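Local coordinates for Atp-dependent DNA ligase (PDB 4D05), which probably seals nicks in DNA at the expense of ATP through an adenylated enzyme intermediate, as a minimal-type bacterial DNA ligase, at residues T184-L189 against G209-I214; R236-T241 against P246-F251. All blocks are in the same frame, centred on the assembly; numbering follows the deposited sequence.

Both contacts belong to the five-stranded antiparallel sheet of the OB-like domain. Contact 1 closes before contact 2 opens along the chain. Their centres lie about 13 Å apart. In contact 1 side chains of strand 179-190 and of strand 211-214, an outermost strand, meet across strand 199-206. Contact 2 joins strand 232-237 to strand 250-256, the other outermost one. Strands 179-190 and 232-237 are neighbours in the sheet, so the contacts adjoin. The two outer edges also pack together: I214 CG2 lies 3.5 Å from F251 N, and F212 CE2 lies 3.8 Å from CB of A249, just before strand 250-256. This brings the sheet round on itself, consistent with the closed barrel of an OB fold.

Contact 1: T184-L189 against G209-I214; sequences TVIAYL and GVTFKI
K213 and L189 meet through carbon alone, at about a right angle. The lysine chain can be followed outward from CB. K213 CB stands 4.5 Å from L189 CD1, a little beyond close contact. K213 CG comes nearer, at 3.9 Å from the same methyl. K213 CD makes the tightest approach, 3.7 Å from L189 CD1. The chain then bends at chi3 (83°), and K213 CE sits 5.2 Å from that methyl. K213 NZ is farther still, at 5.5 Å from L189 CD1. The leucine therefore meets the aliphatic middle of the lysine and not its charge. CG of K213 lies anti to the backbone N (chi1 179°), which lays this middle part across the leucine methyl.

The second touch is I186 with T211. The tip methyl I186 CD1 rests 3.7 Å from T211 CG2. The hydroxyl is slightly more distant, with T211 OG1 at 4.2 Å from I186 CD1.

Both touches are small, and they lie at the protein surface. The touching parts of the two segments run 29° apart in direction, but the strands are not paired with each other. Strand 199-206 lies between them and is antiparallel to both. I186 and A187 both face L203 of that strand, which makes a classic beta bulge in strand 179-190. T211 also touches K205, and K213 touches A201, so these side chains reach over the middle strand. Buried residues flank the touching ones: F212 meets Y235 edge-to-face, I214 packs on Y235, and V185 packs on I233 of strand 232-237.

Contact 2: R236-T241 against P246-F251; sequences RFTGKT and PRFASF
R236 and S250 form an antiparallel hydrogen-bonded pair, with R236 N to S250 O and S250 N to R236 O both 2.9 Å long. Two more backbone bonds follow, T238 N to R247 O and R247 N to G239 O. Beyond them the backbones of K240 and P246 make a single bridge. A249 CA also gives a CA-H...O contact to R236 O.

F237 packs obliquely on the proline, its CG 3.8 Å from P246 CB. On the same strand, R236 places its guanidinium in a cation-pi contact with F178.

The arrangement is a beta hairpin. It joins strands 232-237 and 250-256 of the OB-like domain, and its loop end bears R247.

R247 CG is anti to the backbone N (chi1 -153°), which lays the chain along the backbone of T238-T241. The guanidinium sits among carbonyls, with R247 NH2 3.1 Å from T238 O. R247 NH1 is 3.2 Å from K240 O. One face of the group is covered by G239 CA, 3.8 Å above its plane, and by K240 N over its centre. A leucine here would probably leave the carbonyls of T238 and K240 without that charged neighbour and the loop backbone less firmly held.

R247 CG also lies over the face of the F248 ring. T238 CG2 meets that ring at its edge, 3.8 Å from F248 CD2. K240 lays CD 4.0 Å from P246 N, while its NZ pairs with E208 in a salt bridge and hydrogen-bonds N244.

Contact 1: T184-L189 against G209-I214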
# COMPACT_ATOMS: atom_id res chain seq x y z
N THR A 184 11.59 19.52 6.37
CA THR A 184 12.34 20.23 7.39
C THR A 184 11.63 21.53 7.76
O THR A 184 11.23 22.28 6.87
CB THR A 184 13.76 20.54 6.88
OG1 THR A 184 14.45 19.31 6.63
CG2 THR A 184 14.57 21.37 7.88
N VAL A 185 11.46 21.79 9.05
CA VAL A 185 10.84 23.03 9.49
C VAL A 185 11.83 24.16 9.24
O VAL A 185 12.97 24.08 9.69
CB VAL A 185 10.50 23.01 11.00
CG1 VAL A 185 9.86 24.34 11.42
CG2 VAL A 185 9.56 21.85 11.30
N ILE A 186 11.42 25.22 8.53
CA ILE A 186 12.36 26.31 8.23
C ILE A 186 11.98 27.65 8.84
O ILE A 186 12.85 28.51 8.98
CB ILE A 186 12.63 26.47 6.70
CG1 ILE A 186 11.37 26.90 5.92
CG2 ILE A 186 13.12 25.16 6.09
CD1 ILE A 186 11.65 27.28 4.47
N ALA A 187 10.71 27.83 9.21
CA ALA A 187 10.29 29.08 9.83
C ALA A 187 8.95 28.90 10.53
O ALA A 187 8.21 27.94 10.25
CB ALA A 187 10.16 30.16 8.78
N TYR A 188 8.67 29.83 11.44
CA TYR A 188 7.36 29.94 12.07
C TYR A 188 6.55 31.08 11.46
O TYR A 188 7.11 32.11 11.04
CB TYR A 188 7.48 30.23 13.55
CG TYR A 188 8.23 29.21 14.36
CD1 TYR A 188 8.11 27.86 14.11
CD2 TYR A 188 9.07 29.62 15.38
CE1 TYR A 188 8.80 26.92 14.87
CE2 TYR A 188 9.75 28.71 16.16
CZ TYR A 188 9.60 27.36 15.90
OH TYR A 188 10.28 26.47 16.69
N LEU A 189 5.23 30.91 11.48
CA LEU A 189 4.29 31.96 11.10
C LEU A 189 3.45 32.23 12.34
O LEU A 189 2.58 31.43 12.69
CB LEU A 189 3.39 31.51 9.93
CG LEU A 189 4.15 31.23 8.62
CD1 LEU A 189 3.23 30.69 7.53
CD2 LEU A 189 4.89 32.44 8.11
N GLY A 209 12.01 19.53 -2.55
CA GLY A 209 12.48 20.90 -2.66
C GLY A 209 11.36 21.93 -2.68
O GLY A 209 11.59 23.10 -3.06
N VAL A 210 10.15 21.52 -2.29
CA VAL A 210 9.02 22.43 -2.26
C VAL A 210 8.83 23.00 -0.86
O VAL A 210 8.82 22.27 0.14
CB VAL A 210 7.73 21.71 -2.70
CG1 VAL A 210 6.55 22.66 -2.58
CG2 VAL A 210 7.90 21.17 -4.12
N THR A 211 8.73 24.32 -0.78
CA THR A 211 8.45 25.01 0.47
C THR A 211 6.96 25.35 0.53
O THR A 211 6.38 25.89 -0.42
CB THR A 211 9.30 26.29 0.60
OG1 THR A 211 10.67 25.94 0.64
CG2 THR A 211 8.97 27.06 1.87
N PHE A 212 6.34 25.04 1.66
CA PHE A 212 4.90 25.27 1.84
C PHE A 212 4.52 25.40 3.27
O PHE A 212 5.29 25.05 4.19
CB PHE A 212 4.06 24.17 1.16
CG PHE A 212 4.29 22.80 1.70
CD1 PHE A 212 5.39 22.06 1.29
CD2 PHE A 212 3.42 22.25 2.65
CE1 PHE A 212 5.62 20.77 1.81
CE2 PHE A 212 3.61 20.98 3.15
CZ PHE A 212 4.74 20.23 2.74
N LYS A 213 3.32 25.94 3.47
CA LYS A 213 2.76 26.19 4.81
C LYS A 213 1.96 25.01 5.33
O LYS A 213 1.16 24.43 4.60
CB LYS A 213 1.85 27.41 4.73
CG LYS A 213 1.18 27.79 6.01
CD LYS A 213 0.35 29.05 5.87
CE LYS A 213 -1.03 28.75 5.29
NZ LYS A 213 -1.86 29.98 5.45
N ILE A 214 2.11 24.70 6.61
CA ILE A 214 1.28 23.75 7.31
C ILE A 214 0.68 24.43 8.53
O ILE A 214 1.42 24.83 9.45
CB ILE A 214 2.06 22.49 7.75
CG1 ILE A 214 2.58 21.74 6.53
CG2 ILE A 214 1.18 21.58 8.60
CD1 ILE A 214 3.51 20.60 6.90

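Contact 2: R236-T241 against P246-F251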
# COMPACT_ATOMS: atom_id res chain seq x y z
N ARG A 236 1.22 14.82 6.62
CA ARG A 236 0.24 13.96 5.99
C ARG A 236 -0.43 14.77 4.89
O ARG A 236 -0.57 15.99 5.01
CB ARG A 236 -0.76 13.52 7.06
CG ARG A 236 -1.87 12.64 6.56
CD ARG A 236 -2.65 12.09 7.71
NE ARG A 236 -1.81 11.31 8.62
CZ ARG A 236 -2.27 10.74 9.74
NH1 ARG A 236 -3.56 10.87 10.10
NH2 ARG A 236 -1.46 10.05 10.51
N PHE A 237 -0.78 14.11 3.78
CA PHE A 237 -1.33 14.82 2.64
C PHE A 237 -2.02 13.84 1.71
O PHE A 237 -1.96 12.64 1.91
CB PHE A 237 -0.21 15.55 1.89
CG PHE A 237 0.74 14.63 1.17
CD1 PHE A 237 1.72 13.96 1.85
CD2 PHE A 237 0.64 14.44 -0.21
CE1 PHE A 237 2.60 13.11 1.19
CE2 PHE A 237 1.54 13.59 -0.88
CZ PHE A 237 2.52 12.93 -0.17
N THR A 238 -2.64 14.34 0.66
CA THR A 238 -3.09 13.42 -0.40
C THR A 238 -3.03 14.12 -1.76
O THR A 238 -3.76 15.07 -2.01
CB THR A 238 -4.46 12.82 -0.07
OG1 THR A 238 -4.78 11.87 -1.10
CG2 THR A 238 -5.55 13.87 -0.01
N GLY A 239 -2.12 13.66 -2.61
CA GLY A 239 -1.92 14.26 -3.92
C GLY A 239 -1.24 15.62 -3.89
O GLY A 239 -0.77 16.06 -2.84
N LYS A 240 -1.21 16.29 -5.03
CA LYS A 240 -0.54 17.57 -5.16
C LYS A 240 -1.48 18.61 -5.72
O LYS A 240 -2.43 18.29 -6.45
CB LYS A 240 0.64 17.45 -6.11
CG LYS A 240 1.64 16.39 -5.71
CD LYS A 240 2.41 16.83 -4.49
CE LYS A 240 3.50 15.84 -4.10
NZ LYS A 240 4.39 15.45 -5.24
N THR A 241 -1.22 19.85 -5.36
CA THR A 241 -2.01 20.94 -5.89
C THR A 241 -1.09 21.66 -6.83
O THR A 241 -0.10 21.08 -7.28
CB THR A 241 -2.58 21.86 -4.77
OG1 THR A 241 -3.41 22.88 -5.34
CG2 THR A 241 -1.50 22.51 -4.00
N PRO A 246 2.15 19.57 -1.64
CA PRO A 246 1.28 18.52 -1.09
C PRO A 246 -0.09 19.07 -0.68
O PRO A 246 -0.19 20.11 -0.01
CB PRO A 246 2.05 18.01 0.14
CG PRO A 246 3.51 18.30 -0.22
CD PRO A 246 3.45 19.63 -0.96
N ARG A 247 -1.13 18.36 -1.09
CA ARG A 247 -2.49 18.83 -0.91
C ARG A 247 -3.06 18.40 0.44
O ARG A 247 -2.86 17.27 0.89
CB ARG A 247 -3.34 18.30 -2.09
CG ARG A 247 -4.55 19.13 -2.46
CD ARG A 247 -5.20 18.63 -3.80
NE ARG A 247 -5.38 17.19 -3.74
CZ ARG A 247 -5.40 16.37 -4.79
NH1 ARG A 247 -5.24 16.83 -6.03
NH2 ARG A 247 -5.58 15.07 -4.56
N PHE A 248 -3.77 19.32 1.08
CA PHE A 248 -4.41 19.07 2.39
C PHE A 248 -3.37 18.63 3.42
O PHE A 248 -3.61 17.73 4.21
CB PHE A 248 -5.53 18.03 2.25
CG PHE A 248 -6.49 18.35 1.14
CD1 PHE A 248 -7.04 19.63 1.03
CD2 PHE A 248 -6.83 17.40 0.19
CE1 PHE A 248 -7.89 19.92 -0.00
CE2 PHE A 248 -7.70 17.70 -0.84
CZ PHE A 248 -8.22 18.95 -0.93
N ALA A 249 -2.22 19.29 3.41
CA ALA A 249 -1.11 18.91 4.27
C ALA A 249 -1.37 19.29 5.74
O ALA A 249 -1.91 20.36 6.04
CB ALA A 249 0.13 19.57 3.78
N SER A 250 -1.03 18.38 6.64
CA SER A 250 -1.19 18.60 8.06
C SER A 250 0.03 18.03 8.78
O SER A 250 0.69 17.13 8.30
CB SER A 250 -2.48 17.95 8.57
OG SER A 250 -2.43 16.56 8.36
N PHE A 251 0.27 18.54 9.97
CA PHE A 251 1.39 18.12 10.80
C PHE A 251 1.08 16.80 11.47
O PHE A 251 -0.01 16.64 12.03
CB PHE A 251 1.66 19.19 11.86
CG PHE A 251 2.77 18.82 12.84
CD1 PHE A 251 4.09 18.87 12.44
CD2 PHE A 251 2.49 18.47 14.13
CE1 PHE A 251 5.10 18.53 13.33
CE2 PHE A 251 3.49 18.14 15.02
CZ PHE A 251 4.79 18.18 14.63